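Local structure of uncharacterized lipoprotein YjhA (Bacillus subtilis, 3CFU) at residues A[46-51]-A[83-88]; A[70-75]-A[108-113]. The protein is of unknown function but is probably held at the cell membrane as a lipoprotein, with this fragment carrying its DUF4352 domain. All blocks are in the same frame, centred on the assembly; numbering follows the deposited sequence.

Contact 1: residues A[46-51]-A[83-88]; sequences EERLII and VFSIEE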
loop_
_atom_site.group_PDB
_atom_site.type_symbol
_atom_site.label_atom_id
_atom_site.label_comp_id
_atom_site.label_asym_id
_atom_site.label_seq_id
_atom_site.Cartn_x
_atom_site.Cartn_y
_atom_site.Cartn_z
ATOM N N GLU A 46 4.988 19.168 2.960
ATOM C CA GLU A 46 6.423 19.129 3.298
ATOM C C GLU A 46 7.078 18.174 2.254
ATOM O O GLU A 46 7.846 18.600 1.372
ATOM C CB GLU A 46 6.765 18.709 4.673
ATOM N N GLU A 47 6.772 16.886 2.364
ATOM C CA GLU A 47 7.326 15.880 1.463
ATOM C C GLU A 47 6.331 14.743 1.235
ATOM O O GLU A 47 5.627 14.317 2.157
ATOM C CB GLU A 47 8.627 15.336 2.038
ATOM N N ARG A 48 6.280 14.255 0.004
ATOM C CA ARG A 48 5.368 13.190 -0.347
ATOM C C ARG A 48 6.067 11.873 -0.642
ATOM O O ARG A 48 6.952 11.807 -1.497
ATOM C CB ARG A 48 4.538 13.599 -1.586
ATOM C CG ARG A 48 3.378 12.665 -1.906
ATOM C CD ARG A 48 2.379 13.328 -2.844
ATOM N NE ARG A 48 2.973 13.667 -4.134
ATOM C CZ ARG A 48 3.277 12.778 -5.073
ATOM N NH1 ARG A 48 3.040 11.487 -4.873
ATOM N NH2 ARG A 48 3.819 13.176 -6.216
ATOM N N LEU A 49 5.692 10.838 0.098
ATOM C CA LEU A 49 6.244 9.511 -0.129
ATOM C C LEU A 49 5.518 8.863 -1.324
ATOM O O LEU A 49 4.315 9.057 -1.524
ATOM C CB LEU A 49 6.034 8.623 1.107
ATOM C CG LEU A 49 6.960 8.915 2.293
ATOM C CD1 LEU A 49 7.088 10.412 2.501
ATOM C CD2 LEU A 49 6.434 8.239 3.549
ATOM N N ILE A 50 6.273 8.120 -2.127
ATOM C CA ILE A 50 5.712 7.400 -3.263
ATOM C C ILE A 50 6.190 5.970 -3.114
ATOM O O ILE A 50 7.229 5.600 -3.656
ATOM C CB ILE A 50 6.201 7.911 -4.626
ATOM C CG1 ILE A 50 5.789 9.370 -4.823
ATOM C CG2 ILE A 50 5.621 7.038 -5.734
ATOM C CD1 ILE A 50 6.558 10.334 -3.952
ATOM N N ILE A 51 5.432 5.170 -2.371
ATOM C CA ILE A 51 5.788 3.779 -2.148
ATOM C C ILE A 51 5.256 2.898 -3.264
ATOM O O ILE A 51 4.066 2.932 -3.582
ATOM C CB ILE A 51 5.227 3.274 -0.798
ATOM C CG1 ILE A 51 5.788 4.125 0.345
ATOM C CG2 ILE A 51 5.602 1.818 -0.588
ATOM C CD1 ILE A 51 5.063 3.964 1.659
ATOM N N VAL A 83 -2.755 9.467 -0.390
ATOM C CA VAL A 83 -2.808 10.547 -1.369
ATOM C C VAL A 83 -2.450 10.027 -2.755
ATOM O O VAL A 83 -1.973 8.904 -2.892
ATOM C CB VAL A 83 -1.766 11.661 -0.977
ATOM C CG1 VAL A 83 -1.185 12.317 -2.218
ATOM C CG2 VAL A 83 -2.410 12.705 -0.072
ATOM N N PHE A 84 -2.715 10.824 -3.786
ATOM C CA PHE A 84 -2.302 10.458 -5.136
ATOM C C PHE A 84 -1.950 11.680 -5.973
ATOM O O PHE A 84 -2.577 12.736 -5.862
ATOM C CB PHE A 84 -3.338 9.599 -5.877
ATOM C CG PHE A 84 -4.629 10.293 -6.179
ATOM C CD1 PHE A 84 -5.525 10.579 -5.160
ATOM C CD2 PHE A 84 -4.983 10.599 -7.492
ATOM C CE1 PHE A 84 -6.758 11.152 -5.433
ATOM C CE2 PHE A 84 -6.217 11.175 -7.779
ATOM C CZ PHE A 84 -7.108 11.450 -6.745
ATOM N N SER A 85 -0.911 11.542 -6.788
ATOM C CA SER A 85 -0.500 12.636 -7.652
ATOM C C SER A 85 -0.757 12.254 -9.097
ATOM O O SER A 85 -0.686 11.081 -9.468
ATOM C CB SER A 85 0.984 12.978 -7.469
ATOM O OG SER A 85 1.309 14.170 -8.174
ATOM N N ILE A 86 -1.063 13.263 -9.903
ATOM C CA ILE A 86 -1.352 13.091 -11.317
ATOM C C ILE A 86 -0.117 12.559 -12.042
ATOM O O ILE A 86 -0.213 12.031 -13.152
ATOM C CB ILE A 86 -1.760 14.449 -11.952
ATOM C CG1 ILE A 86 -2.783 15.160 -11.055
ATOM C CG2 ILE A 86 -2.317 14.237 -13.353
ATOM C CD1 ILE A 86 -2.166 15.926 -9.886
ATOM N N GLU A 87 1.041 12.698 -11.403
ATOM C CA GLU A 87 2.295 12.250 -11.991
ATOM C C GLU A 87 2.364 10.737 -12.177
ATOM O O GLU A 87 2.559 10.258 -13.297
ATOM C CB GLU A 87 3.472 12.740 -11.143
ATOM C CG GLU A 87 3.586 14.260 -11.073
ATOM C CD GLU A 87 4.708 14.720 -10.166
ATOM O OE1 GLU A 87 5.886 14.488 -10.509
ATOM O OE2 GLU A 87 4.411 15.308 -9.106
ATOM N N GLU A 88 2.199 9.982 -11.096
ATOM C CA GLU A 88 2.246 8.527 -11.187
ATOM C C GLU A 88 0.958 8.005 -11.837
ATOM O O GLU A 88 0.342 7.056 -11.347
ATOM C CB GLU A 88 2.422 7.906 -9.796
ATOM C CG GLU A 88 3.302 8.706 -8.844
ATOM C CD GLU A 88 2.582 9.918 -8.287
ATOM O OE1 GLU A 88 1.518 9.736 -7.656
ATOM O OE2 GLU A 88 3.075 11.049 -8.476
HETATM O O HOH W 1 2.617 16.139 -7.186
#
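Arg48 extends from strand 47-57 to the segment 83-88 and joins Glu87 and Glu88 in a salt-bridge network. Its NH2 donates to Glu88 OE2 at 3.2 Å. The bond is bent, 142° at the hydrogen, and meets the carboxylate from above its plane. A longer ion pair links Arg48 NH2 to Glu87 OE2 at 3.6 Å. Both oxygens lie at the edge of the guanidinium, while Ser85 CB covers one face near its rim. A water bonds to Ser85 OG, donates to Glu87 OE2 and takes a weak bond from Arg48 NH2. Nearer the strand, Arg48 CD touches Val83 CG1 at 3.8 Å. Ile50 CG2 rests against Glu88 CG at 4.2 Å. With CG anti to the backbone N (chi1 -170°) the arginine chain runs past Val83, and the bend at chi3 turns the guanidinium to Ser85 and the glutamates. Its NH1 bonds to Ser109 OG on the adjoining strand 103-112. A leucine in place of Arg48 would probably leave both glutamates without their positive mate here and Ser109 OG without this bond. Glu88 is also positioned by its own segment: Ser85 N donates to the syn lone pair of Glu88 OE1 at 3.1 Å.

Contact 2: residues A[70-75]-A[108-113]; sequences FDLRDK and LSYVIP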
loop_
_atom_site.group_PDB
_atom_site.type_symbol
_atom_site.label_atom_id
_atom_site.label_comp_id
_atom_site.label_asym_id
_atom_site.label_seq_id
_atom_site.Cartn_x
_atom_site.Cartn_y
_atom_site.Cartn_z
ATOM N N PHE A 70 -4.264 -1.027 2.761
ATOM C CA PHE A 70 -3.019 -0.373 3.114
ATOM C C PHE A 70 -3.137 0.776 4.098
ATOM O O PHE A 70 -4.161 1.453 4.164
ATOM C CB PHE A 70 -2.338 0.129 1.843
ATOM C CG PHE A 70 -1.968 -0.966 0.903
ATOM C CD1 PHE A 70 -2.821 -1.337 -0.130
ATOM C CD2 PHE A 70 -0.788 -1.669 1.088
ATOM C CE1 PHE A 70 -2.508 -2.396 -0.968
ATOM C CE2 PHE A 70 -0.462 -2.735 0.255
ATOM C CZ PHE A 70 -1.322 -3.102 -0.777
ATOM N N ASP A 71 -2.073 1.003 4.853
ATOM C CA ASP A 71 -2.069 2.070 5.833
ATOM C C ASP A 71 -0.648 2.409 6.260
ATOM O O ASP A 71 0.211 1.530 6.346
ATOM C CB ASP A 71 -2.908 1.656 7.044
ATOM C CG ASP A 71 -3.067 2.768 8.052
ATOM O OD1 ASP A 71 -3.047 3.946 7.638
ATOM O OD2 ASP A 71 -3.233 2.472 9.255
ATOM N N LEU A 72 -0.408 3.694 6.499
ATOM C CA LEU A 72 0.898 4.182 6.929
ATOM C C LEU A 72 0.755 4.701 8.356
ATOM O O LEU A 72 -0.135 5.502 8.650
ATOM C CB LEU A 72 1.374 5.315 6.017
ATOM C CG LEU A 72 2.871 5.634 6.014
ATOM C CD1 LEU A 72 3.631 4.521 5.286
ATOM C CD2 LEU A 72 3.100 6.976 5.323
ATOM N N ARG A 73 1.627 4.240 9.243
ATOM C CA ARG A 73 1.573 4.660 10.634
ATOM C C ARG A 73 2.827 5.439 11.071
ATOM O O ARG A 73 3.900 5.295 10.477
ATOM C CB ARG A 73 1.354 3.423 11.523
ATOM C CG ARG A 73 -0.007 2.762 11.296
ATOM C CD ARG A 73 -0.174 1.437 12.034
ATOM N NE ARG A 73 -1.411 0.770 11.629
ATOM C CZ ARG A 73 -1.651 -0.532 11.773
ATOM N NH1 ARG A 73 -0.734 -1.318 12.321
ATOM N NH2 ARG A 73 -2.800 -1.053 11.346
ATOM N N ASP A 74 2.667 6.271 12.102
ATOM C CA ASP A 74 3.750 7.092 12.672
ATOM C C ASP A 74 4.525 6.299 13.711
ATOM O O ASP A 74 4.300 5.104 13.902
ATOM C CB ASP A 74 3.187 8.308 13.428
ATOM C CG ASP A 74 2.581 9.350 12.524
ATOM O OD1 ASP A 74 3.047 9.465 11.371
ATOM O OD2 ASP A 74 1.661 10.068 12.976
ATOM N N LYS A 75 5.437 6.992 14.394
ATOM C CA LYS A 75 6.192 6.379 15.476
ATOM C C LYS A 75 5.128 6.254 16.574
ATOM O O LYS A 75 5.189 5.351 17.407
ATOM C CB LYS A 75 7.338 7.290 15.936
ATOM C CG LYS A 75 8.304 6.659 16.947
ATOM C CD LYS A 75 7.745 6.642 18.364
ATOM C CE LYS A 75 8.850 6.397 19.388
ATOM N NZ LYS A 75 8.357 6.519 20.788
ATOM N N LEU A 108 1.514 3.842 -3.619
ATOM C CA LEU A 108 0.738 4.408 -2.515
ATOM C C LEU A 108 1.438 5.736 -2.252
ATOM O O LEU A 108 2.649 5.834 -2.438
ATOM C CB LEU A 108 0.834 3.536 -1.253
ATOM C CG LEU A 108 -0.062 2.314 -1.030
ATOM C CD1 LEU A 108 -0.565 1.775 -2.347
ATOM C CD2 LEU A 108 0.730 1.252 -0.273
ATOM N N SER A 109 0.701 6.754 -1.818
ATOM C CA SER A 109 1.319 8.051 -1.568
ATOM C C SER A 109 0.809 8.730 -0.302
ATOM O O SER A 109 -0.374 8.640 0.037
ATOM C CB SER A 109 1.102 8.967 -2.776
ATOM O OG SER A 109 2.142 9.926 -2.884
ATOM N N TYR A 110 1.717 9.415 0.390
ATOM C CA TYR A 110 1.392 10.101 1.637
ATOM C C TYR A 110 2.236 11.358 1.813
ATOM O O TYR A 110 3.361 11.437 1.320
ATOM C CB TYR A 110 1.669 9.175 2.819
ATOM C CG TYR A 110 1.010 7.826 2.722
ATOM C CD1 TYR A 110 -0.253 7.606 3.269
ATOM C CD2 TYR A 110 1.647 6.766 2.077
ATOM C CE1 TYR A 110 -0.868 6.363 3.176
ATOM C CE2 TYR A 110 1.039 5.515 1.976
ATOM C CZ TYR A 110 -0.218 5.323 2.527
ATOM O OH TYR A 110 -0.837 4.105 2.407
ATOM N N VAL A 111 1.692 12.330 2.534
ATOM C CA VAL A 111 2.393 13.575 2.798
ATOM C C VAL A 111 2.874 13.572 4.242
ATOM O O VAL A 111 2.092 13.374 5.173
ATOM C CB VAL A 111 1.481 14.778 2.551
ATOM C CG1 VAL A 111 1.210 14.910 1.059
ATOM C CG2 VAL A 111 0.170 14.606 3.309
ATOM N N ILE A 112 4.175 13.781 4.420
ATOM C CA ILE A 112 4.766 13.779 5.747
ATOM C C ILE A 112 5.850 14.852 5.888
ATOM O O ILE A 112 6.254 15.476 4.906
ATOM C CB ILE A 112 5.402 12.393 6.075
ATOM C CG1 ILE A 112 6.647 12.161 5.210
ATOM C CG2 ILE A 112 4.380 11.287 5.852
ATOM C CD1 ILE A 112 7.622 11.145 5.797
ATOM N N PRO A 113 6.329 15.079 7.123
ATOM C CA PRO A 113 7.370 16.067 7.432
ATOM C C PRO A 113 8.665 15.798 6.659
ATOM O O PRO A 113 9.057 14.645 6.480
ATOM C CB PRO A 113 7.575 15.896 8.932
ATOM C CG PRO A 113 6.253 15.407 9.418
ATOM C CD PRO A 113 5.820 14.446 8.353
#
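Leu72 crosses one face of the Tyr110 ring obliquely. Its CB sits 3.8 Å from the ring centroid, 10° off the normal, in a CH-pi contact over the centre of the face. The methyl CD2 of Leu72 reaches the root of the same ring, 3.4 Å from Tyr110 CG. The backbone sets CB over the ring; with CG anti to the backbone N (chi1 -160°), CD2 is carried over the CG end of the same face. The hydroxyl end of Tyr110 runs on toward Phe70, and its OH comes within 4.3 Å of Phe70 CB. The second pair meets differently. Phe70 and Leu108 cross at about a right angle, with Leu108 CD2 3.6 Å from Phe70 CD2. The other methyl, CD1, lies over a face of the phenylalanine ring. No hydrogen bond joins the two segments; the contact is apolar. Asp71 points away from this interface and bonds through OD2 to Ser79 OG. Leu122 touches both Leu72 and Leu108. The ring of Phe70 also meets that of Tyr124. The axes of strands 70-73 and 108-112 come within 8.8 Å of each other, with 26° between their directions. They belong to different sheets, packed face to face as in a beta sandwich.

How the contacts relate
Both contacts are largely buried and share the sheet in which strands 47-57 and 103-112 are neighbours. Contact 2 lies in the apolar core, where that sheet packs on the sheet of strand 70-73. Contact 1 is built on charges and a water, and its Glu87 is exposed. The strands' residues divide between them: Arg48 and Ser109 serve contact 1, whereas Leu108 and Tyr110 serve contact 2. Leu49 joins the core side, packing on Ile112 and Leu72. The two contacts touch directly. Ser109 O probably accepts a hydrogen bond from Val83 N at 2.6 Å. In chain order their segments alternate, and strand 83-84 follows strand 70-73.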